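Local coordinates for fluoroacetyl-CoA-specific thioesterase-like domain-containing protein (Thermanaerovibrio acidaminovorans, PDB 3QOO) that is of unknown function but adopts a hot-dog fold and probably acts as an acyl-CoA thioesterase related to the fluoroacetyl-CoA-specific enzymes, at residues G13-M18 / T86-V91; A43-M48 / G115-V120. All blocks are in the same frame, centred on the assembly; numbering follows the deposited sequence.

Interaction 1: G13-M18 / T86-V91; sequences GTYRRM and TFTVTV
Arg17 and Thr88, Tyr15 and Thr90 face each other as non-hydrogen-bonded pairs where strand 15-21 runs antiparallel to strand 84-95 of the hot-dog sheet. The two short strand axes approach to 4.8 Å. Strand 15-21 is outermost within the chain; strand 98-107 flanks 84-95 on its far side.

The backbone ladder supplies six hydrogen bonds. Arg16 and Val89 exchange a reciprocal pair, with Val89 N reaching Arg16 O at 3.0 Å, and Met18 and Phe87 do the same. Before the regular strand begins, the ladder is extended by Val91 N to Thr14 O (2.8 Å) and by Gly13 N to Val91 O (2.9 Å). Interleaved CA-H...O contacts fill the non-hydrogen-bonded positions, as between Arg17 CA and Phe87 O at 3.1 Å.

Packing divides between the two faces. Met18, Phe87 and Val89 share a face with Arg16, and Phe87 continues onto Thr47 and Leu51 of helix 41-56. On the other face, Thr90 OG1 lies 3.5 Å from Tyr15 CB, while CD1 of the Tyr15 ring meets Thr88 CG2 at 3.8 Å.

One side-chain hydrogen bond spans the strands. With Arg17 CG beside its own backbone N (chi1 -82°) and the chain extended to NE, the guanidinium is carried up from the sheet and leans toward the Thr86 and Thr88 side chains. Thr86 CG2 sits over one of its faces, offset toward the rim, and Arg17 NE donates to Thr88 OG1 at 2.8 Å, bent to 141° at the hydrogen, with the oxygen 23° out of the guanidinium plane.

Interaction 2: A43-M48 / G115-V120; sequences AFLETM and GLQERV
Gly115 opens the contact by passing beneath the selenium of Met48, a selenomethionine whose SE lies 3.9 Å from Gly115 C. With no side chain on this glycine, the selenium lies directly against the strand backbone.

At Leu116 the backbone is the partner, since its side chain points away from the helix. Met48 SE rests 3.6 Å from Leu116 C, and the terminal methyl CE touches Leu116 O at 3.4 Å. The reach follows from the torsions: CG stands anti to the Met48 backbone N (chi1 176°), the chain remains extended through chi2, and a bend at chi3 (62°) turns CE across the strand direction, within touch of that carbonyl oxygen. This is the hot-dog arrangement, in which the long helix 41-56 lies against the concave face of the antiparallel sheet; here the short helix and strand axes pass 9.5 Å apart and cross at -50°.

Gln117, pointing toward the helix, is the polar member of this buried interface. Its CB packs against Met48 SE, while NE2 has Met48 CE and Leu45 CD2 as neighbours, each at 4.0 Å; the Leu45 and Gln117 side chains cross at about a right angle. These are van der Waals contacts of a polar nitrogen with methyl groups, and its hydrogen bonds go elsewhere: NE2 is bonded to Ser71 OG and Thr49 OG1. Leu45 also packs on Leu45 of the second subunit, bringing the dimer interface close.

Arg119 makes no direct contact with 43-48 but helps to fix the Gln117 amide. Its NH1 donates to Gln117 OE1 at 2.8 Å, approaching from above the carbonyl plane, while OE1 lies near the guanidinium plane.

Interaction 1 joins two neighbouring strands and is partly buried, whereas interaction 2 sets the central helix against strand 110-123 in a buried contact whose centre lies about 2 Å from the centre of the chain. The pairing of 13-18 with 86-91 buries 518 Å² between its segments and is held by backbone hydrogen bonds; 43-48 with 115-120 buries 190 Å² and has none across it. Both use the same sheet, and their centres are 11 Å apart. They meet where Phe87 CZ packs 3.6 Å from Phe44 CD1 and Met18 SE lies 4.0 Å from Thr47 CG2, so helix 41-56, which packs on strand 110-123 in interaction 2, also covers strands 84-95 and 15-21.

Interaction 1: G13-M18 / T86-V91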
ATOM      1  N   GLY A  13      21.715  -6.207  -2.089  1.00 14.16           N
ATOM      2  CA  GLY A  13      21.618  -6.571  -3.494  1.00 13.57           C
ATOM      3  C   GLY A  13      20.901  -7.876  -3.756  1.00 12.75           C
ATOM      4  O   GLY A  13      20.552  -8.166  -4.889  1.00 14.79           O
ATOM      5  N   THR A  14      20.675  -8.669  -2.722  1.00 12.13           N
ATOM      6  CA  THR A  14      19.896  -9.899  -2.837  1.00 11.23           C
ATOM      7  C   THR A  14      18.512  -9.567  -3.380  1.00 10.97           C
ATOM      8  O   THR A  14      17.859  -8.661  -2.856  1.00 11.28           O
ATOM      9  CB  THR A  14      19.747 -10.598  -1.465  1.00 11.71           C
ATOM     10  OG1 THR A  14      21.045 -10.880  -0.940  1.00 13.13           O
ATOM     11  CG2 THR A  14      18.970 -11.903  -1.592  1.00 12.80           C
ATOM     12  N   TYR A  15      18.055 -10.272  -4.402  1.00 10.15           N
ATOM     13  CA  TYR A  15      16.762  -9.966  -5.003  1.00  9.47           C
ATOM     14  C   TYR A  15      15.989 -11.160  -5.451  1.00  9.88           C
ATOM     15  O   TYR A  15      16.544 -12.242  -5.656  1.00 10.70           O
ATOM     16  CB  TYR A  15      16.901  -8.989  -6.189  1.00 10.50           C
ATOM     17  CG  TYR A  15      17.277  -9.632  -7.516  1.00 10.75           C
ATOM     18  CD1 TYR A  15      16.291 -10.050  -8.403  1.00 11.48           C
ATOM     19  CD2 TYR A  15      18.588  -9.810  -7.887  1.00 10.71           C
ATOM     20  CE1 TYR A  15      16.595 -10.605  -9.637  1.00 11.48           C
ATOM     21  CE2 TYR A  15      18.900 -10.366  -9.129  1.00 10.98           C
ATOM     22  CZ  TYR A  15      17.925 -10.773  -9.991  1.00 11.11           C
ATOM     23  OH  TYR A  15      18.213 -11.350 -11.204  1.00 13.49           O
ATOM     24  N   ARG A  16      14.688 -10.982  -5.590  0.59 10.22           N
ATOM     25  CA  ARG A  16      13.798 -11.930  -6.228  0.59 11.35           C
ATOM     26  C   ARG A  16      12.871 -11.178  -7.172  0.59 11.31           C
ATOM     27  O   ARG A  16      12.630  -9.961  -7.031  0.59 10.80           O
ATOM     28  CB  ARG A  16      13.000 -12.729  -5.186  0.59 12.29           C
ATOM     29  CG  ARG A  16      13.873 -13.663  -4.326  0.59 14.44           C
ATOM     30  CD  ARG A  16      13.005 -14.481  -3.368  0.59 16.24           C
ATOM     31  NE  ARG A  16      12.425 -15.613  -4.077  0.59 18.47           N
ATOM     32  CZ  ARG A  16      12.967 -16.831  -4.139  0.59 19.93           C
ATOM     33  NH1 ARG A  16      14.109 -17.111  -3.506  0.59 21.70           N
ATOM     34  NH2 ARG A  16      12.363 -17.787  -4.842  0.59 19.52           N
ATOM     35  N   ARG A  17      12.335 -11.924  -8.131  1.00 11.73           N
ATOM     36  CA  ARG A  17      11.419 -11.398  -9.115  1.00 12.65           C
ATOM     37  C   ARG A  17      10.212 -12.248  -9.205  1.00 13.77           C
ATOM     38  O   ARG A  17      10.287 -13.461  -9.006  1.00 15.76           O
ATOM     39  CB  ARG A  17      12.065 -11.367 -10.473  1.00 14.98           C
ATOM     40  CG  ARG A  17      12.920 -10.246 -10.743  1.00 18.20           C
ATOM     41  CD  ARG A  17      13.314 -10.216 -12.191  1.00 21.06           C
ATOM     42  NE  ARG A  17      13.863  -8.954 -12.526  1.00 21.70           N
ATOM     43  CZ  ARG A  17      14.315  -8.613 -13.712  1.00 25.26           C
ATOM     44  NH1 ARG A  17      14.355  -9.503 -14.696  1.00 27.57           N
ATOM     45  NH2 ARG A  17      14.778  -7.377 -13.887  1.00 29.62           N
HETATM   46  N   MSE A  18       9.104 -11.639  -9.604  1.00 14.02           N
HETATM   47  CA  MSE A  18       7.969 -12.392 -10.108  1.00 15.78           C
HETATM   48  C   MSE A  18       7.199 -11.577 -11.112  1.00 15.47           C
HETATM   49  O   MSE A  18       7.293 -10.357 -11.130  1.00 15.38           O
HETATM   50  CB  MSE A  18       7.070 -12.851  -8.967  1.00 17.36           C
HETATM   51  CG  MSE A  18       6.400 -11.739  -8.255  1.00 17.76           C
HETATM   52 SE   MSE A  18       5.192 -12.269  -6.808  0.54 19.85          SE
HETATM   53  CE  MSE A  18       3.786 -12.870  -7.885  1.00 22.68           C
ATOM     54  N   THR A  86       6.451  -7.256 -14.246  1.00 11.60           N
ATOM     55  CA  THR A  86       7.578  -7.893 -13.567  1.00 11.91           C
ATOM     56  C   THR A  86       7.983  -7.033 -12.367  1.00 10.65           C
ATOM     57  O   THR A  86       8.353  -5.872 -12.526  1.00 11.28           O
ATOM     58  CB  THR A  86       8.755  -8.084 -14.516  1.00 12.65           C
ATOM     59  OG1 THR A  86       8.311  -8.891 -15.597  1.00 15.89           O
ATOM     60  CG2 THR A  86       9.956  -8.709 -13.840  1.00 14.82           C
ATOM     61  N   PHE A  87       7.916  -7.622 -11.182  1.00 10.10           N
ATOM     62  CA  PHE A  87       8.354  -7.001  -9.946  1.00  9.53           C
ATOM     63  C   PHE A  87       9.719  -7.509  -9.570  1.00  9.27           C
ATOM     64  O   PHE A  87       9.958  -8.729  -9.579  1.00 10.27           O
ATOM     65  CB  PHE A  87       7.394  -7.320  -8.808  1.00  9.87           C
ATOM     66  CG  PHE A  87       6.071  -6.634  -8.868  1.00 10.17           C
ATOM     67  CD1 PHE A  87       5.764  -5.639  -7.956  1.00 10.47           C
ATOM     68  CD2 PHE A  87       5.110  -7.010  -9.785  1.00 11.64           C
ATOM     69  CE1 PHE A  87       4.509  -5.034  -7.954  1.00 11.64           C
ATOM     70  CE2 PHE A  87       3.871  -6.355  -9.792  1.00 12.91           C
ATOM     71  CZ  PHE A  87       3.575  -5.378  -8.887  1.00 12.07           C
ATOM     72  N   THR A  88      10.602  -6.571  -9.217  1.00  9.16           N
ATOM     73  CA  THR A  88      11.929  -6.895  -8.706  1.00 10.02           C
ATOM     74  C   THR A  88      12.055  -6.232  -7.345  1.00  9.54           C
ATOM     75  O   THR A  88      11.882  -5.006  -7.244  1.00 10.73           O
ATOM     76  CB  THR A  88      13.040  -6.379  -9.624  1.00 11.02           C
ATOM     77  OG1 THR A  88      12.824  -6.865 -10.946  1.00 11.64           O
ATOM     78  CG2 THR A  88      14.407  -6.863  -9.119  1.00 13.51           C
ATOM     79  N   VAL A  89      12.282  -7.044  -6.315  1.00  9.14           N
ATOM     80  CA  VAL A  89      12.484  -6.567  -4.978  1.00  9.38           C
ATOM     81  C   VAL A  89      13.873  -6.942  -4.503  1.00  9.15           C
ATOM     82  O   VAL A  89      14.272  -8.092  -4.670  1.00  9.95           O
ATOM     83  CB  VAL A  89      11.367  -7.082  -4.043  1.00  9.26           C
ATOM     84  CG1 VAL A  89      11.646  -6.730  -2.596  1.00 10.94           C
ATOM     85  CG2 VAL A  89      10.008  -6.485  -4.471  1.00 10.16           C
ATOM     86  N   THR A  90      14.578  -5.970  -3.946  1.00  9.69           N
ATOM     87  CA  THR A  90      16.014  -6.057  -3.675  1.00  9.98           C
ATOM     88  C   THR A  90      16.332  -5.571  -2.278  1.00  9.29           C
ATOM     89  O   THR A  90      15.837  -4.526  -1.866  1.00 10.07           O
ATOM     90  CB  THR A  90      16.806  -5.165  -4.651  1.00 11.33           C
ATOM     91  OG1 THR A  90      16.446  -5.502  -5.995  1.00 12.80           O
ATOM     92  CG2 THR A  90      18.313  -5.325  -4.458  1.00 12.75           C
ATOM     93  N   VAL A  91      17.183  -6.278  -1.553  1.00  9.26           N
ATOM     94  CA  VAL A  91      17.661  -5.801  -0.259  1.00  9.89           C
ATOM     95  C   VAL A  91      18.513  -4.550  -0.451  1.00 10.86           C
ATOM     96  O   VAL A  91      19.547  -4.585  -1.149  1.00 12.05           O
ATOM     97  CB  VAL A  91      18.452  -6.871   0.496  1.00 10.19           C
ATOM     98  CG1 VAL A  91      19.040  -6.289   1.784  1.00 11.67           C
ATOM     99  CG2 VAL A  91      17.558  -8.097   0.745  1.00 11.57           C
TER

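Interaction 2: A43-M48 / G115-V120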
ATOM      1  N   ALA A  43      -2.433  -3.066  -4.840  1.00  8.77           N
ATOM      2  CA  ALA A  43      -1.949  -4.257  -5.529  1.00  9.54           C
ATOM      3  C   ALA A  43      -0.442  -4.228  -5.680  1.00  9.43           C
ATOM      4  O   ALA A  43       0.217  -5.260  -5.512  1.00 10.16           O
ATOM      5  CB  ALA A  43      -2.616  -4.396  -6.886  1.00 10.78           C
ATOM      6  N   PHE A  44       0.124  -3.102  -6.067  1.00  8.67           N
ATOM      7  CA  PHE A  44       1.584  -2.982  -6.113  1.00  8.14           C
ATOM      8  C   PHE A  44       2.189  -3.292  -4.766  1.00  8.31           C
ATOM      9  O   PHE A  44       3.196  -4.009  -4.671  1.00  9.83           O
ATOM     10  CB  PHE A  44       2.027  -1.596  -6.575  1.00  8.98           C
ATOM     11  CG  PHE A  44       1.850  -1.357  -8.040  1.00  8.56           C
ATOM     12  CD1 PHE A  44       2.687  -1.927  -8.960  1.00 10.28           C
ATOM     13  CD2 PHE A  44       0.897  -0.486  -8.505  1.00 11.01           C
ATOM     14  CE1 PHE A  44       2.544  -1.716 -10.296  1.00 11.14           C
ATOM     15  CE2 PHE A  44       0.759  -0.245  -9.861  1.00 10.16           C
ATOM     16  CZ  PHE A  44       1.579  -0.861 -10.755  1.00 11.32           C
ATOM     17  N   LEU A  45       1.572  -2.781  -3.703  1.00  8.58           N
ATOM     18  CA  LEU A  45       2.068  -3.005  -2.354  1.00  9.90           C
ATOM     19  C   LEU A  45       1.976  -4.487  -1.961  1.00  9.69           C
ATOM     20  O   LEU A  45       2.939  -5.059  -1.440  1.00  9.86           O
ATOM     21  CB  LEU A  45       1.322  -2.108  -1.372  1.00 11.18           C
ATOM     22  CG  LEU A  45       2.061  -1.692  -0.103  1.00 14.65           C
ATOM     23  CD1 LEU A  45       1.363  -0.526   0.542  1.00 18.63           C
ATOM     24  CD2 LEU A  45       2.221  -2.822   0.881  1.00 15.28           C
ATOM     25  N   GLU A  46       0.836  -5.114  -2.203  1.00  9.78           N
ATOM     26  CA  GLU A  46       0.657  -6.512  -1.860  1.00 10.71           C
ATOM     27  C   GLU A  46       1.744  -7.376  -2.525  1.00 10.44           C
ATOM     28  O   GLU A  46       2.281  -8.314  -1.931  1.00 10.69           O
ATOM     29  CB  GLU A  46      -0.728  -6.977  -2.304  1.00 12.77           C
ATOM     30  CG  GLU A  46      -0.997  -8.415  -1.986  1.00 16.97           C
ATOM     31  CD  GLU A  46      -2.321  -8.906  -2.514  1.00 22.51           C
ATOM     32  OE1 GLU A  46      -3.149  -8.071  -2.939  1.00 24.45           O
ATOM     33  OE2 GLU A  46      -2.519 -10.139  -2.482  1.00 27.15           O
ATOM     34  N   THR A  47       2.055  -7.073  -3.786  1.00 10.27           N
ATOM     35  CA  THR A  47       3.006  -7.871  -4.535  1.00 11.55           C
ATOM     36  C   THR A  47       4.437  -7.650  -4.020  1.00 10.58           C
ATOM     37  O   THR A  47       5.229  -8.581  -3.890  1.00 11.17           O
ATOM     38  CB  THR A  47       2.889  -7.577  -6.029  1.00 13.42           C
ATOM     39  OG1 THR A  47       1.509  -7.671  -6.461  1.00 16.40           O
ATOM     40  CG2 THR A  47       3.781  -8.516  -6.790  1.00 14.89           C
HETATM   41  N   MSE A  48       4.749  -6.403  -3.687  1.00  9.78           N
HETATM   42  CA  MSE A  48       5.997  -6.084  -3.042  1.00  9.49           C
HETATM   43  C   MSE A  48       6.165  -6.857  -1.735  1.00  9.34           C
HETATM   44  O   MSE A  48       7.231  -7.443  -1.473  1.00 10.16           O
HETATM   45  CB  MSE A  48       6.097  -4.582  -2.800  1.00  9.82           C
HETATM   46  CG  MSE A  48       7.360  -4.184  -2.014  1.00  9.55           C
HETATM   47 SE   MSE A  48       7.693  -2.243  -1.990  0.86  8.09          SE
HETATM   48  CE  MSE A  48       6.073  -1.635  -1.074  1.00 10.33           C
ATOM     49  N   GLY A 115       8.983   1.349  -5.347  1.00  8.08           N
ATOM     50  CA  GLY A 115       8.598   1.299  -3.970  1.00  8.10           C
ATOM     51  C   GLY A 115       9.694   0.984  -3.014  1.00  8.35           C
ATOM     52  O   GLY A 115      10.828   0.692  -3.438  1.00  8.49           O
ATOM     53  N   LEU A 116       9.366   0.997  -1.728  1.00  7.80           N
ATOM     54  CA  LEU A 116      10.255   0.490  -0.726  1.00  9.49           C
ATOM     55  C   LEU A 116       9.425  -0.111   0.397  1.00  9.19           C
ATOM     56  O   LEU A 116       8.270   0.269   0.623  1.00 10.09           O
ATOM     57  CB  LEU A 116      11.180   1.519  -0.205  1.00 14.25           C
ATOM     58  CG  LEU A 116      10.656   2.556   0.711  1.00 14.89           C
ATOM     59  CD1 LEU A 116      10.241   2.033   2.124  1.00 17.13           C
ATOM     60  CD2 LEU A 116      11.716   3.668   0.873  1.00 18.48           C
ATOM     61  N   GLN A 117      10.052  -1.019   1.140  1.00  8.81           N
ATOM     62  CA  GLN A 117       9.422  -1.633   2.293  1.00  8.17           C
ATOM     63  C   GLN A 117      10.468  -1.907   3.362  1.00  8.34           C
ATOM     64  O   GLN A 117      11.538  -2.461   3.060  1.00  9.83           O
ATOM     65  CB  GLN A 117       8.689  -2.902   1.906  1.00  9.50           C
ATOM     66  CG  GLN A 117       7.865  -3.512   3.061  1.00  9.25           C
ATOM     67  CD  GLN A 117       6.953  -4.591   2.567  1.00 10.09           C
ATOM     68  OE1 GLN A 117       7.274  -5.780   2.663  1.00 10.26           O
ATOM     69  NE2 GLN A 117       5.817  -4.190   1.984  1.00 10.85           N
ATOM     70  N   GLU A 118      10.184  -1.522   4.596  1.00  8.30           N
ATOM     71  CA  GLU A 118      10.995  -1.849   5.737  1.00  8.39           C
ATOM     72  C   GLU A 118      10.279  -2.950   6.492  1.00  8.72           C
ATOM     73  O   GLU A 118       9.099  -2.802   6.804  1.00  9.59           O
ATOM     74  CB  GLU A 118      11.195  -0.644   6.627  1.00  9.48           C
ATOM     75  CG  GLU A 118      12.022  -0.895   7.887  1.00 12.08           C
ATOM     76  CD  GLU A 118      12.125   0.297   8.781  1.00 17.51           C
ATOM     77  OE1 GLU A 118      11.908   1.432   8.308  1.00 21.21           O
ATOM     78  OE2 GLU A 118      12.413   0.073   9.977  1.00 21.19           O
ATOM     79  N   ARG A 119      11.000  -4.025   6.790  1.00  9.64           N
ATOM     80  CA  ARG A 119      10.434  -5.147   7.554  1.00 10.41           C
ATOM     81  C   ARG A 119      11.309  -5.397   8.792  1.00 11.66           C
ATOM     82  O   ARG A 119      12.525  -5.146   8.767  1.00 13.72           O
ATOM     83  CB  ARG A 119      10.380  -6.419   6.689  1.00 10.48           C
ATOM     84  CG  ARG A 119       9.567  -6.235   5.422  1.00 11.92           C
ATOM     85  CD  ARG A 119       9.293  -7.523   4.651  1.00 11.67           C
ATOM     86  NE  ARG A 119       8.444  -8.449   5.386  1.00 12.24           N
ATOM     87  CZ  ARG A 119       7.125  -8.344   5.501  1.00 12.50           C
ATOM     88  NH1 ARG A 119       6.433  -7.382   4.853  1.00 12.02           N
ATOM     89  NH2 ARG A 119       6.476  -9.215   6.268  1.00 14.47           N
ATOM     90  N   VAL A 120      10.676  -5.870   9.850  1.00 10.79           N
ATOM     91  CA  VAL A 120      11.334  -6.187  11.107  1.00 11.27           C
ATOM     92  C   VAL A 120      11.281  -7.691  11.341  1.00 10.51           C
ATOM     93  O   VAL A 120      10.293  -8.341  11.042  1.00 11.39           O
ATOM     94  CB  VAL A 120      10.733  -5.398  12.315  1.00 12.22           C
ATOM     95  CG1 VAL A 120       9.239  -5.730  12.556  1.00 14.08           C
ATOM     96  CG2 VAL A 120      11.534  -5.624  13.591  1.00 13.81           C
TER